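Fatty acid synthase 1, isoform A (Drosophila melanogaster, PDB 6FN6) is a multifunctional enzyme that probably builds long-chain saturated fatty acids from acetyl-CoA and malonyl-CoA using NADPH, here as its dehydratase, enoylreductase and ketoreductase modifying region. Local coordinates at residues V986-E997 and A1038-I1049. Sequence-based numbering, arbitrary orientation.
Sequences VTTAAGAKKLLE and ATKYLDQFSRDI
Two aromatic rings of helix 1038-1049, Tyr1041 and Phe1045, lie against the start of helix 989-997 and the loop just before it in the Rossmann-type ketoreductase domain, where the axes of these two segments cross at -50° and come within 8.8 Å of each other. Both rings make CH-pi contacts. Ala989 CB stands over the centre of the Tyr1041 ring, 3.7 Å from its centroid, while Thr987 O lies at the ring's edge, in plane, 3.3 Å from Tyr1041 CD2. One turn on, Lys993 CB sits over a face of Phe1045. A leucine in place of Tyr1041 would probably leave Ala989 CB without a flat ring face to rest on and open a gap beside Thr987 O. Small Ala992 suits the close approach, its CB 3.7 Å from Tyr1041 CB.

Apolar packing continues with Leu996, a knob among Leu1042, Phe1045, Ser1046 and Ile1049: its CD1 reaches Phe1045 CB and the backbone at Ser1046, and Ile1008 of strand 1005-1011 also touches it. Branched Leu1042 suits its buried place, a single methyl, CD2, packing against Val986 CG2, Ala992 CB, Leu995 CD2 and Leu996 CD2.

No hydrogen bond spans the two segments. Thr988, the N-cap, accepts from Gly991 N through OG1. Lys993 bends at its last torsion (chi4 -68°) to form a salt bridge, NZ meeting Glu997 OE2 at 2.9 Å on the syn side, tilted 28° out of the carboxylate plane, while Glu997 CG rests 3.7 Å from Ile1049 CD1.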
ATOM      1  N   VAL A 986      35.330  43.885 -34.219  1.00 60.29           N
ATOM      2  CA  VAL A 986      34.554  45.040 -33.776  1.00 59.52           C
ATOM      3  C   VAL A 986      35.458  46.195 -33.332  1.00 56.93           C
ATOM      4  O   VAL A 986      34.979  47.294 -33.053  1.00 57.40           O
ATOM      5  CB  VAL A 986      33.579  44.626 -32.643  1.00 62.85           C
ATOM      6  CG1 VAL A 986      34.348  44.158 -31.407  1.00 64.15           C
ATOM      7  CG2 VAL A 986      32.633  45.766 -32.285  1.00 64.59           C
ATOM      8  N   THR A 987      36.765  45.951 -33.278  1.00 53.85           N
ATOM      9  CA  THR A 987      37.705  46.957 -32.789  1.00 47.43           C
ATOM     10  C   THR A 987      37.879  48.105 -33.782  1.00 48.10           C
ATOM     11  O   THR A 987      38.198  49.227 -33.391  1.00 48.00           O
ATOM     12  CB  THR A 987      39.086  46.345 -32.495  1.00 45.19           C
ATOM     13  OG1 THR A 987      39.656  45.839 -33.706  1.00 44.26           O
ATOM     14  CG2 THR A 987      38.965  45.216 -31.482  1.00 47.73           C
ATOM     15  N   THR A 988      37.687  47.821 -35.066  1.00 60.11           N
ATOM     16  CA  THR A 988      37.789  48.850 -36.096  1.00 58.68           C
ATOM     17  C   THR A 988      36.489  49.640 -36.198  1.00 54.89           C
ATOM     18  O   THR A 988      35.473  49.250 -35.631  1.00 54.90           O
ATOM     19  CB  THR A 988      38.122  48.245 -37.472  1.00 58.65           C
ATOM     20  OG1 THR A 988      37.017  47.459 -37.934  1.00 57.25           O
ATOM     21  CG2 THR A 988      39.368  47.372 -37.389  1.00 57.97           C
ATOM     22  N   ALA A 989      36.526  50.754 -36.919  1.00 48.49           N
ATOM     23  CA  ALA A 989      35.346  51.597 -37.077  1.00 44.89           C
ATOM     24  C   ALA A 989      34.319  50.939 -37.991  1.00 43.49           C
ATOM     25  O   ALA A 989      33.119  50.977 -37.721  1.00 42.89           O
ATOM     26  CB  ALA A 989      35.742  52.959 -37.623  1.00 44.35           C
ATOM     27  N   ALA A 990      34.798  50.332 -39.072  1.00 42.09           N
ATOM     28  CA  ALA A 990      33.920  49.683 -40.039  1.00 42.76           C
ATOM     29  C   ALA A 990      33.246  48.458 -39.423  1.00 42.01           C
ATOM     30  O   ALA A 990      32.072  48.190 -39.674  1.00 41.95           O
ATOM     31  CB  ALA A 990      34.699  49.294 -41.279  1.00 44.33           C
ATOM     32  N   GLY A 991      34.000  47.714 -38.621  1.00 41.53           N
ATOM     33  CA  GLY A 991      33.468  46.544 -37.949  1.00 43.92           C
ATOM     34  C   GLY A 991      32.407  46.885 -36.921  1.00 42.06           C
ATOM     35  O   GLY A 991      31.353  46.253 -36.870  1.00 39.20           O
ATOM     36  N   ALA A 992      32.686  47.894 -36.102  1.00 41.54           N
ATOM     37  CA  ALA A 992      31.732  48.342 -35.100  1.00 42.19           C
ATOM     38  C   ALA A 992      30.453  48.801 -35.783  1.00 45.76           C
ATOM     39  O   ALA A 992      29.348  48.448 -35.366  1.00 44.82           O
ATOM     40  CB  ALA A 992      32.322  49.465 -34.266  1.00 39.82           C
ATOM     41  N   LYS A 993      30.615  49.585 -36.842  1.00 48.05           N
ATOM     42  CA  LYS A 993      29.485  50.093 -37.605  1.00 50.20           C
ATOM     43  C   LYS A 993      28.642  48.955 -38.173  1.00 48.18           C
ATOM     44  O   LYS A 993      27.412  49.012 -38.145  1.00 47.16           O
ATOM     45  CB  LYS A 993      29.972  50.998 -38.736  1.00 54.29           C
ATOM     46  CG  LYS A 993      28.851  51.657 -39.514  1.00 58.69           C
ATOM     47  CD  LYS A 993      29.378  52.739 -40.435  1.00 62.84           C
ATOM     48  CE  LYS A 993      28.280  53.278 -41.334  1.00 65.80           C
ATOM     49  NZ  LYS A 993      27.826  52.266 -42.329  1.00 66.76           N
ATOM     50  N   LYS A 994      29.306  47.923 -38.682  1.00 43.05           N
ATOM     51  CA  LYS A 994      28.611  46.795 -39.290  1.00 46.41           C
ATOM     52  C   LYS A 994      27.832  46.007 -38.238  1.00 39.88           C
ATOM     53  O   LYS A 994      26.667  45.667 -38.446  1.00 40.04           O
ATOM     54  CB  LYS A 994      29.595  45.871 -40.007  1.00 58.05           C
ATOM     55  CG  LYS A 994      28.919  44.853 -40.910  1.00 68.89           C
ATOM     56  CD  LYS A 994      29.851  43.715 -41.283  1.00 78.32           C
ATOM     57  CE  LYS A 994      29.105  42.632 -42.047  1.00 85.48           C
ATOM     58  NZ  LYS A 994      29.915  41.396 -42.221  1.00 88.16           N
ATOM     59  N   LEU A 995      28.483  45.709 -37.117  1.00 47.49           N
ATOM     60  CA  LEU A 995      27.840  44.987 -36.025  1.00 42.53           C
ATOM     61  C   LEU A 995      26.520  45.654 -35.649  1.00 40.83           C
ATOM     62  O   LEU A 995      25.486  44.995 -35.555  1.00 39.64           O
ATOM     63  CB  LEU A 995      28.765  44.926 -34.805  1.00 40.80           C
ATOM     64  CG  LEU A 995      28.200  44.316 -33.517  1.00 38.92           C
ATOM     65  CD1 LEU A 995      28.033  42.815 -33.668  1.00 38.03           C
ATOM     66  CD2 LEU A 995      29.092  44.644 -32.322  1.00 39.64           C
ATOM     67  N   LEU A 996      26.561  46.968 -35.456  1.00 41.81           N
ATOM     68  CA  LEU A 996      25.395  47.711 -35.000  1.00 41.63           C
ATOM     69  C   LEU A 996      24.290  47.743 -36.051  1.00 45.65           C
ATOM     70  O   LEU A 996      23.110  47.700 -35.716  1.00 45.24           O
ATOM     71  CB  LEU A 996      25.795  49.141 -34.627  1.00 39.63           C
ATOM     72  CG  LEU A 996      26.767  49.282 -33.453  1.00 39.19           C
ATOM     73  CD1 LEU A 996      27.252  50.715 -33.328  1.00 40.69           C
ATOM     74  CD2 LEU A 996      26.122  48.828 -32.156  1.00 37.28           C
ATOM     75  N   GLU A 997      24.665  47.808 -37.322  1.00 47.85           N
ATOM     76  CA  GLU A 997      23.669  47.889 -38.381  1.00 56.42           C
ATOM     77  C   GLU A 997      22.998  46.543 -38.631  1.00 52.98           C
ATOM     78  O   GLU A 997      21.797  46.487 -38.884  1.00 52.03           O
ATOM     79  CB  GLU A 997      24.297  48.411 -39.671  1.00 65.01           C
ATOM     80  CG  GLU A 997      24.371  49.928 -39.742  1.00 71.93           C
ATOM     81  CD  GLU A 997      25.209  50.430 -40.901  1.00 78.68           C
ATOM     82  OE1 GLU A 997      25.816  49.596 -41.604  1.00 81.51           O
ATOM     83  OE2 GLU A 997      25.257  51.662 -41.108  1.00 80.24           O
ATOM     84  N   ALA A1038      36.973  49.698 -29.290  1.00 48.00           N
ATOM     85  CA  ALA A1038      35.667  49.139 -29.625  1.00 43.02           C
ATOM     86  C   ALA A1038      34.563  49.968 -28.973  1.00 41.29           C
ATOM     87  O   ALA A1038      33.585  50.341 -29.619  1.00 39.04           O
ATOM     88  CB  ALA A1038      35.573  47.688 -29.185  1.00 40.61           C
ATOM     89  N   THR A1039      34.739  50.263 -27.691  1.00 48.89           N
ATOM     90  CA  THR A1039      33.775  51.066 -26.950  1.00 46.43           C
ATOM     91  C   THR A1039      33.667  52.451 -27.573  1.00 48.90           C
ATOM     92  O   THR A1039      32.577  53.015 -27.683  1.00 48.18           O
ATOM     93  CB  THR A1039      34.176  51.198 -25.469  1.00 42.35           C
ATOM     94  OG1 THR A1039      34.422  49.898 -24.920  1.00 43.76           O
ATOM     95  CG2 THR A1039      33.080  51.885 -24.667  1.00 41.97           C
ATOM     96  N   LYS A1040      34.808  52.991 -27.986  1.00 45.93           N
ATOM     97  CA  LYS A1040      34.856  54.327 -28.564  1.00 48.39           C
ATOM     98  C   LYS A1040      34.039  54.383 -29.855  1.00 42.52           C
ATOM     99  O   LYS A1040      33.242  55.297 -30.056  1.00 40.22           O
ATOM    100  CB  LYS A1040      36.307  54.736 -28.823  1.00 58.90           C
ATOM    101  CG  LYS A1040      36.472  56.102 -29.459  1.00 69.37           C
ATOM    102  CD  LYS A1040      37.943  56.468 -29.579  1.00 79.95           C
ATOM    103  CE  LYS A1040      38.133  57.847 -30.190  1.00 87.77           C
ATOM    104  NZ  LYS A1040      39.559  58.272 -30.170  1.00 92.39           N
ATOM    105  N   TYR A1041      34.237  53.396 -30.724  1.00 45.02           N
ATOM    106  CA  TYR A1041      33.527  53.351 -31.996  1.00 43.19           C
ATOM    107  C   TYR A1041      32.072  52.917 -31.818  1.00 39.18           C
ATOM    108  O   TYR A1041      31.177  53.457 -32.470  1.00 39.35           O
ATOM    109  CB  TYR A1041      34.237  52.406 -32.968  1.00 45.06           C
ATOM    110  CG  TYR A1041      35.541  52.941 -33.529  1.00 47.47           C
ATOM    111  CD1 TYR A1041      35.692  54.286 -33.848  1.00 47.50           C
ATOM    112  CD2 TYR A1041      36.621  52.095 -33.741  1.00 49.58           C
ATOM    113  CE1 TYR A1041      36.881  54.771 -34.359  1.00 48.54           C
ATOM    114  CE2 TYR A1041      37.814  52.571 -34.252  1.00 50.48           C
ATOM    115  CZ  TYR A1041      37.938  53.908 -34.558  1.00 50.10           C
ATOM    116  OH  TYR A1041      39.128  54.378 -35.065  1.00 51.66           O
ATOM    117  N   LEU A1042      31.837  51.936 -30.950  1.00 35.29           N
ATOM    118  CA  LEU A1042      30.474  51.501 -30.651  1.00 34.74           C
ATOM    119  C   LEU A1042      29.657  52.665 -30.100  1.00 34.51           C
ATOM    120  O   LEU A1042      28.495  52.852 -30.465  1.00 34.57           O
ATOM    121  CB  LEU A1042      30.476  50.339 -29.656  1.00 34.06           C
ATOM    122  CG  LEU A1042      30.895  48.981 -30.224  1.00 34.30           C
ATOM    123  CD1 LEU A1042      31.126  47.975 -29.110  1.00 33.72           C
ATOM    124  CD2 LEU A1042      29.861  48.466 -31.202  1.00 34.56           C
ATOM    125  N   ASP A1043      30.278  53.455 -29.229  1.00 40.95           N
ATOM    126  CA  ASP A1043      29.640  54.648 -28.692  1.00 43.88           C
ATOM    127  C   ASP A1043      29.275  55.596 -29.825  1.00 40.05           C
ATOM    128  O   ASP A1043      28.141  56.061 -29.922  1.00 36.04           O
ATOM    129  CB  ASP A1043      30.563  55.353 -27.696  1.00 46.31           C
ATOM    130  CG  ASP A1043      30.133  56.782 -27.410  1.00 49.45           C
ATOM    131  OD1 ASP A1043      28.913  57.053 -27.409  1.00 49.29           O
ATOM    132  OD2 ASP A1043      31.015  57.639 -27.190  1.00 51.07           O
ATOM    133  N   GLN A1044      30.248  55.862 -30.686  1.00 47.40           N
ATOM    134  CA  GLN A1044      30.104  56.856 -31.742  1.00 49.39           C
ATOM    135  C   GLN A1044      28.980  56.513 -32.723  1.00 44.64           C
ATOM    136  O   GLN A1044      28.120  57.346 -33.002  1.00 42.54           O
ATOM    137  CB  GLN A1044      31.435  56.984 -32.490  1.00 58.79           C
ATOM    138  CG  GLN A1044      31.410  57.860 -33.728  1.00 67.13           C
ATOM    139  CD  GLN A1044      32.771  57.940 -34.394  1.00 71.76           C
ATOM    140  OE1 GLN A1044      33.788  57.582 -33.799  1.00 71.81           O
ATOM    141  NE2 GLN A1044      32.793  58.394 -35.642  1.00 73.85           N
ATOM    142  N   PHE A1045      28.975  55.281 -33.220  1.00 47.04           N
ATOM    143  CA  PHE A1045      28.049  54.886 -34.278  1.00 46.96           C
ATOM    144  C   PHE A1045      26.661  54.513 -33.762  1.00 48.65           C
ATOM    145  O   PHE A1045      25.682  54.604 -34.501  1.00 51.51           O
ATOM    146  CB  PHE A1045      28.633  53.715 -35.069  1.00 45.85           C
ATOM    147  CG  PHE A1045      29.861  54.071 -35.856  1.00 46.54           C
ATOM    148  CD1 PHE A1045      29.778  54.916 -36.948  1.00 47.10           C
ATOM    149  CD2 PHE A1045      31.098  53.563 -35.501  1.00 47.13           C
ATOM    150  CE1 PHE A1045      30.905  55.247 -37.674  1.00 47.65           C
ATOM    151  CE2 PHE A1045      32.228  53.889 -36.223  1.00 48.66           C
ATOM    152  CZ  PHE A1045      32.132  54.734 -37.310  1.00 48.49           C
ATOM    153  N   SER A1046      26.573  54.085 -32.506  1.00 43.45           N
ATOM    154  CA  SER A1046      25.281  53.742 -31.923  1.00 40.40           C
ATOM    155  C   SER A1046      24.402  54.987 -31.832  1.00 40.14           C
ATOM    156  O   SER A1046      23.180  54.901 -31.947  1.00 44.18           O
ATOM    157  CB  SER A1046      25.451  53.106 -30.540  1.00 41.16           C
ATOM    158  OG  SER A1046      26.060  54.000 -29.627  1.00 43.79           O
ATOM    159  N   ARG A1047      25.031  56.141 -31.625  1.00 36.15           N
ATOM    160  CA  ARG A1047      24.313  57.413 -31.569  1.00 36.67           C
ATOM    161  C   ARG A1047      23.503  57.635 -32.840  1.00 37.90           C
ATOM    162  O   ARG A1047      22.418  58.210 -32.801  1.00 38.15           O
ATOM    163  CB  ARG A1047      25.282  58.581 -31.362  1.00 36.89           C
ATOM    164  CG  ARG A1047      26.015  58.570 -30.031  1.00 36.14           C
ATOM    165  CD  ARG A1047      26.951  59.757 -29.920  1.00 36.53           C
ATOM    166  NE  ARG A1047      27.838  59.665 -28.762  1.00 37.49           N
ATOM    167  CZ  ARG A1047      28.405  60.712 -28.164  1.00 37.70           C
ATOM    168  NH1 ARG A1047      28.177  61.943 -28.604  1.00 37.01           N
ATOM    169  NH2 ARG A1047      29.198  60.527 -27.118  1.00 38.50           N
ATOM    170  N   ASP A1048      24.048  57.197 -33.970  1.00 38.16           N
ATOM    171  CA  ASP A1048      23.404  57.390 -35.265  1.00 46.20           C
ATOM    172  C   ASP A1048      22.453  56.240 -35.596  1.00 39.42           C
ATOM    173  O   ASP A1048      21.355  56.457 -36.107  1.00 40.24           O
ATOM    174  CB  ASP A1048      24.456  57.521 -36.371  1.00 62.14           C
ATOM    175  CG  ASP A1048      25.404  58.686 -36.143  1.00 71.00           C
ATOM    176  OD1 ASP A1048      24.975  59.704 -35.557  1.00 74.39           O
ATOM    177  OD2 ASP A1048      26.581  58.586 -36.553  1.00 73.55           O
ATOM    178  N   ILE A1049      22.889  55.018 -35.309  1.00 46.34           N
ATOM    179  CA  ILE A1049      22.165  53.821 -35.717  1.00 41.09           C
ATOM    180  C   ILE A1049      21.089  53.439 -34.708  1.00 38.22           C
ATOM    181  O   ILE A1049      19.913  53.310 -35.053  1.00 38.84           O
ATOM    182  CB  ILE A1049      23.143  52.648 -35.926  1.00 39.89           C
ATOM    183  CG1 ILE A1049      24.204  53.009 -36.971  1.00 40.97           C
ATOM    184  CG2 ILE A1049      22.392  51.390 -36.354  1.00 38.81           C
ATOM    185  CD1 ILE A1049      25.425  52.115 -36.937  1.00 40.85           C
TER